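Local coordinates for protein congerin-2 (Conger myriaster, PDB 1IS3) that binds beta-galactosides such as lactose as a homodimeric galectin, although its physiological role is not yet known, at residues D2-G14 and D115-L129. Sequence-based numbering, arbitrary orientation.
Sequences DRAEVRNIPFKLG and DAAFNLIYLAGDARL. With MES (2-(N-morpholino)-ethanesulfonic acid), chain C.
Glu5 OE2, which touches Leu120 CD1 across the strand pair, is gripped through hydrogen-bonded salt bridges by two arginines of its own segment: Arg3 NE at 3.0 Å and Arg7 NH2 at 3.1 Å, reaching it from opposite faces of the carboxylate plane. Leu120 CD1 also lies 3.8 Å from Arg7 NH2, over one face of that guanidinium. The Arg3 side chain leans across the Tyr122 ring, with Arg3 CD 3.4 Å from Tyr122 CD1 and NE above the ring face near its rim. With CG between the backbone N and the carbonyl carbon (chi1 70°), the Tyr122 ring lies against Arg3 and its OH accepts a 2.7 Å hydrogen bond from N4 of MES, a buffer molecule probably from the crystallisation liquor, whose sulfonate Arg3 NH2 binds weakly.

Beneath, 4-7 and 120-125 run antiparallel, Val6 and Ile121 forming a hydrogen-bonded pair. The chain corners at Asn8-Ile9 and Asn119, the register slips by two in a beta bulge, and Phe11 and Phe118 resume the ladder. On the inner face, Ala4 CB packs on Leu129 CD1, and both phenylalanines meet Phe92 edge-to-face within the galectin sandwich. Residues 5-7 pair with the second subunit, continuing the sheet. The two arginines probably stabilise Glu5 as a carboxylate and outnumber it, consistent with the sulfonate settling beside Arg3.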
# COMPACT_ATOMS: atom_id res chain seq x y z
N ASP A 2 10.25 -8.69 2.08
CA ASP A 2 10.36 -9.27 0.76
C ASP A 2 10.19 -7.99 -0.09
O ASP A 2 10.83 -7.00 0.32
CB ASP A 2 9.23 -10.34 0.58
CG ASP A 2 7.87 -10.03 1.24
OD1 ASP A 2 7.71 -10.31 2.43
OD2 ASP A 2 6.96 -9.52 0.57
N ARG A 3 9.42 -7.90 -1.18
CA ARG A 3 9.31 -6.64 -1.92
C ARG A 3 8.23 -5.80 -1.25
O ARG A 3 7.41 -6.28 -0.45
CB ARG A 3 8.97 -6.94 -3.37
CG ARG A 3 7.64 -7.58 -3.55
CD ARG A 3 7.45 -8.04 -4.95
NE ARG A 3 6.21 -8.75 -4.90
CZ ARG A 3 6.14 -10.07 -4.73
NH1 ARG A 3 4.93 -10.60 -4.67
NH2 ARG A 3 7.19 -10.91 -4.71
N ALA A 4 8.27 -4.54 -1.62
CA ALA A 4 7.35 -3.59 -1.08
C ALA A 4 6.20 -3.64 -2.06
O ALA A 4 6.39 -3.49 -3.27
CB ALA A 4 8.03 -2.24 -1.06
N GLU A 5 4.98 -3.85 -1.60
CA GLU A 5 3.83 -3.89 -2.50
C GLU A 5 2.54 -3.34 -1.88
O GLU A 5 2.39 -3.27 -0.65
CB GLU A 5 3.63 -5.33 -2.96
CG GLU A 5 3.29 -6.38 -1.95
CD GLU A 5 3.48 -7.81 -2.45
OE1 GLU A 5 3.52 -8.68 -1.59
OE2 GLU A 5 3.62 -8.07 -3.65
N VAL A 6 1.66 -2.87 -2.77
CA VAL A 6 0.34 -2.38 -2.39
C VAL A 6 -0.52 -3.31 -3.24
O VAL A 6 -0.40 -3.29 -4.48
CB VAL A 6 0.16 -0.89 -2.80
CG1 VAL A 6 -1.27 -0.48 -2.43
CG2 VAL A 6 1.20 0.03 -2.12
N ARG A 7 -1.38 -4.12 -2.65
CA ARG A 7 -2.12 -5.14 -3.34
C ARG A 7 -3.60 -5.03 -3.00
O ARG A 7 -4.00 -4.85 -1.85
CB ARG A 7 -1.57 -6.51 -2.91
CG ARG A 7 -2.28 -7.68 -3.53
CD ARG A 7 -1.71 -8.96 -2.90
NE ARG A 7 -0.30 -9.18 -3.24
CZ ARG A 7 0.07 -9.80 -4.39
NH1 ARG A 7 -0.84 -10.23 -5.28
NH2 ARG A 7 1.38 -9.96 -4.69
N ASN A 8 -4.39 -5.12 -4.06
CA ASN A 8 -5.86 -5.12 -4.01
C ASN A 8 -6.50 -3.85 -3.49
O ASN A 8 -7.61 -3.83 -2.95
CB ASN A 8 -6.36 -6.37 -3.21
CG ASN A 8 -6.03 -7.69 -3.93
OD1 ASN A 8 -5.71 -8.75 -3.37
ND2 ASN A 8 -6.16 -7.74 -5.24
N ILE A 9 -5.81 -2.74 -3.70
CA ILE A 9 -6.39 -1.45 -3.51
C ILE A 9 -6.33 -0.92 -4.94
O ILE A 9 -5.26 -0.47 -5.40
CB ILE A 9 -5.56 -0.59 -2.52
CG1 ILE A 9 -5.42 -1.34 -1.17
CG2 ILE A 9 -6.26 0.77 -2.37
CD1 ILE A 9 -4.47 -0.69 -0.15
N PRO A 10 -7.43 -0.98 -5.69
CA PRO A 10 -7.43 -0.71 -7.12
C PRO A 10 -6.85 0.66 -7.49
O PRO A 10 -7.31 1.68 -6.96
CB PRO A 10 -8.88 -0.87 -7.53
CG PRO A 10 -9.43 -1.85 -6.50
CD PRO A 10 -8.78 -1.35 -5.23
N PHE A 11 -5.84 0.72 -8.37
CA PHE A 11 -5.31 1.97 -8.93
C PHE A 11 -6.10 2.14 -10.25
O PHE A 11 -5.89 1.45 -11.24
CB PHE A 11 -3.82 1.82 -9.19
CG PHE A 11 -3.11 3.03 -9.82
CD1 PHE A 11 -3.61 4.34 -9.75
CD2 PHE A 11 -1.88 2.81 -10.46
CE1 PHE A 11 -2.89 5.40 -10.30
CE2 PHE A 11 -1.15 3.88 -11.01
CZ PHE A 11 -1.66 5.16 -10.93
N LYS A 12 -7.08 3.02 -10.20
CA LYS A 12 -8.03 3.25 -11.27
C LYS A 12 -7.74 4.54 -12.02
O LYS A 12 -7.04 5.43 -11.54
CB LYS A 12 -9.46 3.31 -10.68
CG LYS A 12 -9.73 1.97 -10.00
CD LYS A 12 -10.79 2.18 -8.99
CE LYS A 12 -12.09 2.27 -9.73
NZ LYS A 12 -12.87 3.41 -9.25
N LEU A 13 -8.30 4.57 -13.24
CA LEU A 13 -8.30 5.73 -14.12
C LEU A 13 -8.63 6.99 -13.34
O LEU A 13 -9.65 7.07 -12.63
CB LEU A 13 -9.35 5.47 -15.18
CG LEU A 13 -9.09 5.44 -16.68
CD1 LEU A 13 -8.01 4.50 -17.13
CD2 LEU A 13 -10.39 4.91 -17.30
N GLY A 14 -7.70 7.94 -13.35
CA GLY A 14 -7.96 9.21 -12.69
C GLY A 14 -7.41 9.33 -11.27
O GLY A 14 -7.45 10.42 -10.70
N ASP A 115 -5.98 -1.01 -20.22
CA ASP A 115 -6.54 -1.31 -18.90
C ASP A 115 -7.04 -0.08 -18.15
O ASP A 115 -6.49 1.01 -18.26
CB ASP A 115 -5.50 -2.00 -18.02
CG ASP A 115 -5.15 -3.42 -18.46
OD1 ASP A 115 -3.97 -3.76 -18.54
OD2 ASP A 115 -6.06 -4.19 -18.72
N ALA A 116 -8.07 -0.23 -17.31
CA ALA A 116 -8.60 0.90 -16.58
C ALA A 116 -8.37 0.85 -15.07
O ALA A 116 -8.68 1.80 -14.35
CB ALA A 116 -10.10 1.03 -16.85
N ALA A 117 -7.84 -0.26 -14.57
CA ALA A 117 -7.57 -0.43 -13.13
C ALA A 117 -6.45 -1.46 -12.98
O ALA A 117 -6.34 -2.38 -13.84
CB ALA A 117 -8.81 -0.97 -12.42
N PHE A 118 -5.63 -1.36 -11.92
CA PHE A 118 -4.53 -2.30 -11.67
C PHE A 118 -4.60 -2.67 -10.20
O PHE A 118 -4.80 -1.78 -9.37
CB PHE A 118 -3.15 -1.66 -11.93
CG PHE A 118 -3.03 -1.22 -13.37
CD1 PHE A 118 -2.84 -2.19 -14.38
CD2 PHE A 118 -3.17 0.13 -13.69
CE1 PHE A 118 -2.82 -1.78 -15.71
CE2 PHE A 118 -3.14 0.52 -15.04
CZ PHE A 118 -2.97 -0.43 -16.03
N ASN A 119 -4.41 -3.96 -9.90
CA ASN A 119 -4.46 -4.38 -8.52
C ASN A 119 -3.15 -4.64 -7.82
O ASN A 119 -3.15 -5.10 -6.65
CB ASN A 119 -5.36 -5.61 -8.41
CG ASN A 119 -6.82 -5.19 -8.23
OD1 ASN A 119 -7.27 -4.07 -8.48
ND2 ASN A 119 -7.70 -6.09 -7.81
N LEU A 120 -2.01 -4.34 -8.44
CA LEU A 120 -0.73 -4.57 -7.79
C LEU A 120 0.27 -3.47 -8.18
O LEU A 120 0.44 -3.16 -9.36
CB LEU A 120 -0.15 -5.94 -8.21
CG LEU A 120 1.23 -6.29 -7.64
CD1 LEU A 120 1.12 -6.42 -6.13
CD2 LEU A 120 1.76 -7.59 -8.20
N ILE A 121 0.90 -2.86 -7.19
CA ILE A 121 1.95 -1.89 -7.39
C ILE A 121 3.11 -2.44 -6.58
O ILE A 121 2.88 -2.77 -5.41
CB ILE A 121 1.49 -0.52 -6.86
CG1 ILE A 121 0.35 0.01 -7.69
CG2 ILE A 121 2.66 0.43 -6.89
CD1 ILE A 121 -0.74 0.55 -6.74
N TYR A 122 4.34 -2.62 -7.08
CA TYR A 122 5.41 -3.07 -6.24
C TYR A 122 6.74 -2.53 -6.72
O TYR A 122 6.91 -2.18 -7.90
CB TYR A 122 5.50 -4.60 -6.17
CG TYR A 122 5.96 -5.37 -7.40
CD1 TYR A 122 7.30 -5.76 -7.52
CD2 TYR A 122 5.04 -5.80 -8.35
CE1 TYR A 122 7.71 -6.58 -8.57
CE2 TYR A 122 5.45 -6.62 -9.41
CZ TYR A 122 6.79 -7.02 -9.52
OH TYR A 122 7.19 -7.87 -10.55
N LEU A 123 7.67 -2.50 -5.79
CA LEU A 123 9.05 -2.10 -6.07
C LEU A 123 9.88 -3.35 -5.94
O LEU A 123 9.68 -4.14 -5.00
CB LEU A 123 9.54 -1.04 -5.05
CG LEU A 123 10.96 -0.52 -5.24
CD1 LEU A 123 11.04 1.00 -5.30
CD2 LEU A 123 11.77 -1.07 -4.09
N ALA A 124 10.84 -3.53 -6.84
CA ALA A 124 11.76 -4.65 -6.77
C ALA A 124 13.19 -4.13 -6.98
O ALA A 124 13.42 -3.03 -7.50
CB ALA A 124 11.43 -5.68 -7.84
N GLY A 125 14.19 -4.91 -6.58
CA GLY A 125 15.59 -4.54 -6.76
C GLY A 125 16.20 -3.70 -5.62
O GLY A 125 15.77 -3.73 -4.46
N ASP A 126 17.22 -2.91 -5.95
CA ASP A 126 18.06 -2.26 -4.96
C ASP A 126 17.64 -0.86 -4.48
O ASP A 126 18.34 0.15 -4.64
CB ASP A 126 19.46 -2.18 -5.51
CG ASP A 126 20.12 -3.51 -5.81
OD1 ASP A 126 20.96 -3.53 -6.71
OD2 ASP A 126 19.81 -4.53 -5.18
N ALA A 127 16.46 -0.84 -3.85
CA ALA A 127 15.88 0.38 -3.27
C ALA A 127 14.82 -0.03 -2.24
O ALA A 127 14.53 -1.22 -2.04
CB ALA A 127 15.21 1.25 -4.34
N ARG A 128 14.32 0.93 -1.49
CA ARG A 128 13.26 0.65 -0.55
C ARG A 128 12.26 1.78 -0.63
O ARG A 128 12.63 2.89 -1.05
CB ARG A 128 13.86 0.53 0.84
CG ARG A 128 14.61 1.73 1.34
CD ARG A 128 15.43 1.31 2.56
NE ARG A 128 16.32 2.39 2.98
CZ ARG A 128 15.91 3.36 3.82
NH1 ARG A 128 14.65 3.38 4.34
NH2 ARG A 128 16.75 4.38 4.11
N LEU A 129 11.02 1.51 -0.28
CA LEU A 129 10.01 2.57 -0.25
C LEU A 129 9.83 3.06 1.18
O LEU A 129 10.00 2.31 2.14
CB LEU A 129 8.64 2.08 -0.79
CG LEU A 129 8.48 1.75 -2.29
CD1 LEU A 129 7.06 1.29 -2.64
CD2 LEU A 129 8.89 3.00 -3.08
O1 MES C . 9.93 -8.25 -13.40
C2 MES C . 9.17 -9.40 -13.00
C3 MES C . 9.72 -9.94 -11.68
N4 MES C . 9.73 -8.84 -10.79
C5 MES C . 10.51 -7.72 -11.10
C6 MES C . 9.99 -7.18 -12.43
C7 MES C . 10.46 -9.07 -9.57
C8 MES C . 9.63 -10.00 -8.71
S MES C . 10.33 -10.19 -7.04
O1S MES C . 9.46 -11.18 -6.50
O2S MES C . 10.09 -8.93 -6.42
O3S MES C . 11.74 -10.52 -7.01